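PDB 3H04: uncharacterized protein from Staphylococcus aureus subsp. aureus, which is of unknown function but belongs to the alpha/beta-hydrolase clan and is probably a serine hydrolase related to bacterial feruloyl esterases. Local coordinates for residues S141-I146 with D220-V225; V177-R180 with K184-N187. All coordinates share one frame; numbering follows the deposited sequence.

Interaction 1. Residues S141-I146 with D220-V225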
# COMPACT_ATOMS: atom_id res chain seq x y z
N SER A 141 3.67 13.43 16.29
CA SER A 141 4.19 13.25 17.66
C SER A 141 5.00 12.00 17.90
O SER A 141 6.01 12.02 18.61
CB SER A 141 2.99 13.16 18.65
OG SER A 141 2.48 14.43 18.87
N TYR A 142 4.50 10.89 17.39
CA TYR A 142 5.13 9.59 17.60
C TYR A 142 6.54 9.58 17.02
O TYR A 142 7.43 8.99 17.62
CB TYR A 142 4.26 8.49 17.03
CG TYR A 142 4.82 7.11 17.17
CD1 TYR A 142 4.51 6.31 18.30
CD2 TYR A 142 5.61 6.56 16.18
CE1 TYR A 142 5.07 5.00 18.43
CE2 TYR A 142 6.15 5.29 16.29
CZ TYR A 142 5.88 4.52 17.44
OH TYR A 142 6.38 3.26 17.49
N TYR A 143 6.75 10.23 15.88
CA TYR A 143 8.05 10.23 15.18
C TYR A 143 9.02 11.34 15.55
O TYR A 143 10.19 11.29 15.20
CB TYR A 143 7.79 10.24 13.67
CG TYR A 143 7.13 8.97 13.19
CD1 TYR A 143 7.79 7.75 13.28
CD2 TYR A 143 5.87 8.97 12.67
CE1 TYR A 143 7.19 6.56 12.79
CE2 TYR A 143 5.27 7.80 12.18
CZ TYR A 143 5.93 6.59 12.30
OH TYR A 143 5.34 5.43 11.83
N ALA A 144 8.51 12.38 16.23
CA ALA A 144 9.27 13.61 16.49
C ALA A 144 10.60 13.46 17.26
O ALA A 144 11.63 14.06 16.87
CB ALA A 144 8.34 14.63 17.20
N LYS A 145 10.63 12.64 18.31
CA LYS A 145 11.86 12.51 19.14
C LYS A 145 13.02 11.94 18.32
O LYS A 145 14.12 12.49 18.31
CB LYS A 145 11.66 11.62 20.36
CG LYS A 145 10.70 12.15 21.43
CD LYS A 145 11.10 11.62 22.82
CE LYS A 145 10.05 11.97 23.87
NZ LYS A 145 10.59 11.98 25.29
N ILE A 146 12.76 10.82 17.64
CA ILE A 146 13.78 10.20 16.82
C ILE A 146 14.17 11.14 15.70
O ILE A 146 15.39 11.29 15.40
CB ILE A 146 13.35 8.79 16.28
CG1 ILE A 146 13.26 7.81 17.46
CG2 ILE A 146 14.37 8.25 15.26
CD1 ILE A 146 13.31 6.32 17.01
N ASP A 220 -4.00 3.76 16.07
CA ASP A 220 -2.88 3.87 15.10
C ASP A 220 -2.28 5.26 15.18
O ASP A 220 -2.99 6.25 15.02
CB ASP A 220 -3.41 3.65 13.71
CG ASP A 220 -2.32 3.44 12.68
OD1 ASP A 220 -1.23 4.03 12.80
OD2 ASP A 220 -2.60 2.69 11.74
N TYR A 221 -0.99 5.29 15.49
CA TYR A 221 -0.20 6.52 15.65
C TYR A 221 0.40 7.06 14.33
O TYR A 221 0.90 8.18 14.29
CB TYR A 221 0.98 6.25 16.63
CG TYR A 221 1.80 5.02 16.23
CD1 TYR A 221 2.74 5.09 15.20
CD2 TYR A 221 1.60 3.80 16.85
CE1 TYR A 221 3.43 4.00 14.81
CE2 TYR A 221 2.30 2.68 16.46
CZ TYR A 221 3.23 2.79 15.45
OH TYR A 221 3.92 1.69 15.04
N ASP A 222 0.33 6.27 13.25
CA ASP A 222 0.96 6.60 11.97
C ASP A 222 -0.06 7.12 10.92
O ASP A 222 0.13 8.19 10.30
CB ASP A 222 1.68 5.35 11.44
CG ASP A 222 2.42 5.61 10.10
OD1 ASP A 222 3.64 5.85 10.10
OD2 ASP A 222 1.78 5.55 9.04
N VAL A 223 -1.17 6.39 10.78
CA VAL A 223 -2.28 6.74 9.92
C VAL A 223 -3.52 6.77 10.83
O VAL A 223 -3.93 5.75 11.32
CB VAL A 223 -2.58 5.68 8.84
CG1 VAL A 223 -3.82 6.09 8.03
CG2 VAL A 223 -1.40 5.50 7.93
N PRO A 224 -4.07 7.92 11.07
CA PRO A 224 -5.22 7.94 11.97
C PRO A 224 -6.39 7.03 11.48
O PRO A 224 -6.67 6.97 10.29
CB PRO A 224 -5.68 9.39 11.91
CG PRO A 224 -4.58 10.13 11.43
CD PRO A 224 -3.76 9.26 10.54
N VAL A 225 -7.08 6.36 12.41
CA VAL A 225 -8.23 5.52 12.05
C VAL A 225 -9.34 6.32 11.34
O VAL A 225 -10.11 5.78 10.56
CB VAL A 225 -8.79 4.77 13.32
CG1 VAL A 225 -9.45 5.76 14.29
CG2 VAL A 225 -9.75 3.67 12.87
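Y142 and Y221 bring their rings onto each other from different first torsions. In Y142, CG is anti to the backbone N (chi1 179°), which sends the ring from helix 141-147 toward the loop after strand 212-217. In Y221, CG lies between the backbone N and the carbonyl carbon (chi1 52°), and the ring faces that of Y142. The setting is an alpha/beta-hydrolase fold, and this loop carries D220, the probable acid of a Ser-His-Asp triad with S104 and H248. The two tyrosine rings form a face-to-face stack. Their planes are 16° apart and their centroids 3.7 Å apart. CD1 of Y221 lies over the centre of the Y142 ring, and Y142 CE2 comes to 3.4 Å from Y221 CE1.

Y143 works beside this pair. Its hydroxyl comes to the edge of the Y221 ring, near the ring plane, with OH 3.8 Å from Y221 CE1. Y142 CD2 lies over the face of the Y143 ring, so neighbours on the helix also pack on each other. Across the contact, Y143 OH donates to D222 OD1 over a very short 2.5 Å. The carboxylate of D222 stands perpendicular to the Y143 ring. D222 OD1 is also hydrogen-bonded to Y176 OH, so two tyrosines of the helical region hold one oxygen of a buried aspartate.

The loop is braced from within by D220. Its OD1 accepts from D222 N at 2.8 Å, an Asx turn, and from V223 N at 3.1 Å. The first donor arrives nearly in line with the C-O bond, the second from well above the carboxylate plane. On the other oxygen of this carboxylate, D220 OD2 hydrogen-bonds H248 ND1.

Interaction 2. Residues V177-R180 with K184-N187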
# COMPACT_ATOMS: atom_id res chain seq x y z
N VAL A 177 10.82 8.30 9.19
CA VAL A 177 10.67 8.79 10.56
C VAL A 177 10.97 10.28 10.60
O VAL A 177 10.23 11.09 11.22
CB VAL A 177 11.65 8.01 11.51
CG1 VAL A 177 11.81 8.74 12.82
CG2 VAL A 177 11.14 6.53 11.81
N TYR A 178 12.03 10.66 9.91
CA TYR A 178 12.43 12.06 9.84
C TYR A 178 11.33 12.88 9.15
O TYR A 178 10.93 13.94 9.64
CB TYR A 178 13.73 12.18 9.06
CG TYR A 178 14.18 13.61 8.89
CD1 TYR A 178 14.77 14.29 9.93
CD2 TYR A 178 14.03 14.26 7.68
CE1 TYR A 178 15.23 15.63 9.76
CE2 TYR A 178 14.45 15.57 7.51
CZ TYR A 178 15.03 16.24 8.55
OH TYR A 178 15.42 17.53 8.35
N ALA A 179 10.87 12.39 8.01
CA ALA A 179 9.84 13.10 7.25
C ALA A 179 8.55 13.35 8.07
O ALA A 179 8.04 14.51 8.15
CB ALA A 179 9.52 12.32 5.95
N ARG A 180 8.00 12.28 8.66
CA ARG A 180 6.81 12.43 9.55
C ARG A 180 7.09 13.26 10.79
O ARG A 180 6.25 14.07 11.23
CB ARG A 180 6.26 11.08 9.96
CG ARG A 180 5.75 10.20 8.85
CD ARG A 180 4.70 10.86 7.93
NE ARG A 180 3.53 11.39 8.66
CZ ARG A 180 2.55 10.65 9.17
NH1 ARG A 180 2.54 9.31 9.08
NH2 ARG A 180 1.56 11.24 9.81
N LYS A 184 7.68 17.10 7.07
CA LYS A 184 8.15 17.34 5.70
C LYS A 184 7.75 16.25 4.70
O LYS A 184 8.26 16.21 3.59
CB LYS A 184 9.67 17.46 5.70
CG LYS A 184 10.19 18.71 6.37
CD LYS A 184 11.69 18.61 6.70
CE LYS A 184 12.06 19.72 7.72
NZ LYS A 184 13.51 19.96 7.92
N TRP A 185 6.86 15.34 5.10
CA TRP A 185 6.49 14.21 4.24
C TRP A 185 5.82 14.66 2.94
O TRP A 185 6.13 14.15 1.89
CB TRP A 185 5.57 13.24 4.99
CG TRP A 185 5.28 11.95 4.27
CD1 TRP A 185 6.15 10.93 4.04
CD2 TRP A 185 4.02 11.52 3.76
NE1 TRP A 185 5.54 9.92 3.36
CE2 TRP A 185 4.21 10.23 3.21
CE3 TRP A 185 2.72 12.09 3.76
CZ2 TRP A 185 3.18 9.52 2.62
CZ3 TRP A 185 1.71 11.41 3.15
CH2 TRP A 185 1.92 10.11 2.62
N ILE A 186 4.91 15.63 3.02
CA ILE A 186 4.32 16.19 1.79
C ILE A 186 5.37 16.86 0.87
O ILE A 186 5.30 16.80 -0.35
CB ILE A 186 3.21 17.21 2.10
CG1 ILE A 186 2.00 16.51 2.70
CG2 ILE A 186 2.84 18.00 0.82
CD1 ILE A 186 1.15 15.75 1.72
N ASN A 187 6.38 17.46 1.48
CA ASN A 187 7.44 18.08 0.70
C ASN A 187 8.21 17.02 -0.06
O ASN A 187 8.56 17.22 -1.22
CB ASN A 187 8.40 18.84 1.63
CG ASN A 187 7.70 19.88 2.45
OD1 ASN A 187 7.90 21.08 2.26
ND2 ASN A 187 6.84 19.44 3.38
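R180 and W185 lie side by side and point the same way. R180 sets its CD over one face of the indole. This atom makes a CH-pi contact 4.2 Å from the centroid of the five-membered ring of W185, offset toward the rim. The bend at chi2 (-54°) brings CD over the indole; the next bend, at chi3, sets the direction of NE and the guanidinium. The guanidinium lies beyond, its plane 47° from that of the indole. At 6.0 Å from R180 CZ to the centroid of the five-membered ring of W185, any cation-pi attraction is weak. A179 meets the same indole at its edge, with CB 4.1 Å from W185 CD1.

Helix 173-182 ends here and helix 185-189 begins after a short link. Both belong to the helical insertion between strands 121-125 and 212-217 of the alpha/beta-hydrolase fold. K184 is the N-cap residue of the second helix. K184 N donates to A179 O, five residues back, over 2.8 Å in a bent bond (135°). The lysine side chain runs extended beyond CG and crosses the Y178 side chain at a slant. K184 NZ donates to Y178 OH at 3.1 Å. One backbone bond and one side-chain bond thus fasten the link to the preceding helix.

The polar ends of R180 and W185 are held by other parts of the fold. R180 NH1 bonds Y176 OH and D222 O, and NH2 bonds P135 O. W185 NE1 donates to G39 O, and F136 meets the indole edge-to-face. Carbon packing joins the arginine to the tryptophan, while hydrogen bonds to separate oxygens fix the guanidinium and the indole N-H. The buried arginine charge is probably stabilised by these oxygens rather than by the indole.

In the fold
From the N terminus, the chain first builds most of the central sheet, then leaves strand 121-125 for a mainly helical excursion. Helix 141-147 opens the loop of interaction 1. Further on, helix 173-182 leads into helix 185-189, and interaction 2 closes this short link. The chain then returns to the sheet in strand 212-217, and residues 220-225 close the large loop. Interaction 2 is nested inside interaction 1. Their centres are 12 Å apart and they touch: Y143 packs on R180, and I146 on V177. Interaction 1 ties the insertion to the loop with the probable triad acid; interaction 2 joins two helices of the insertion. R180 NH1, probably hydrogen-bonded to D222 O, connects the contacts.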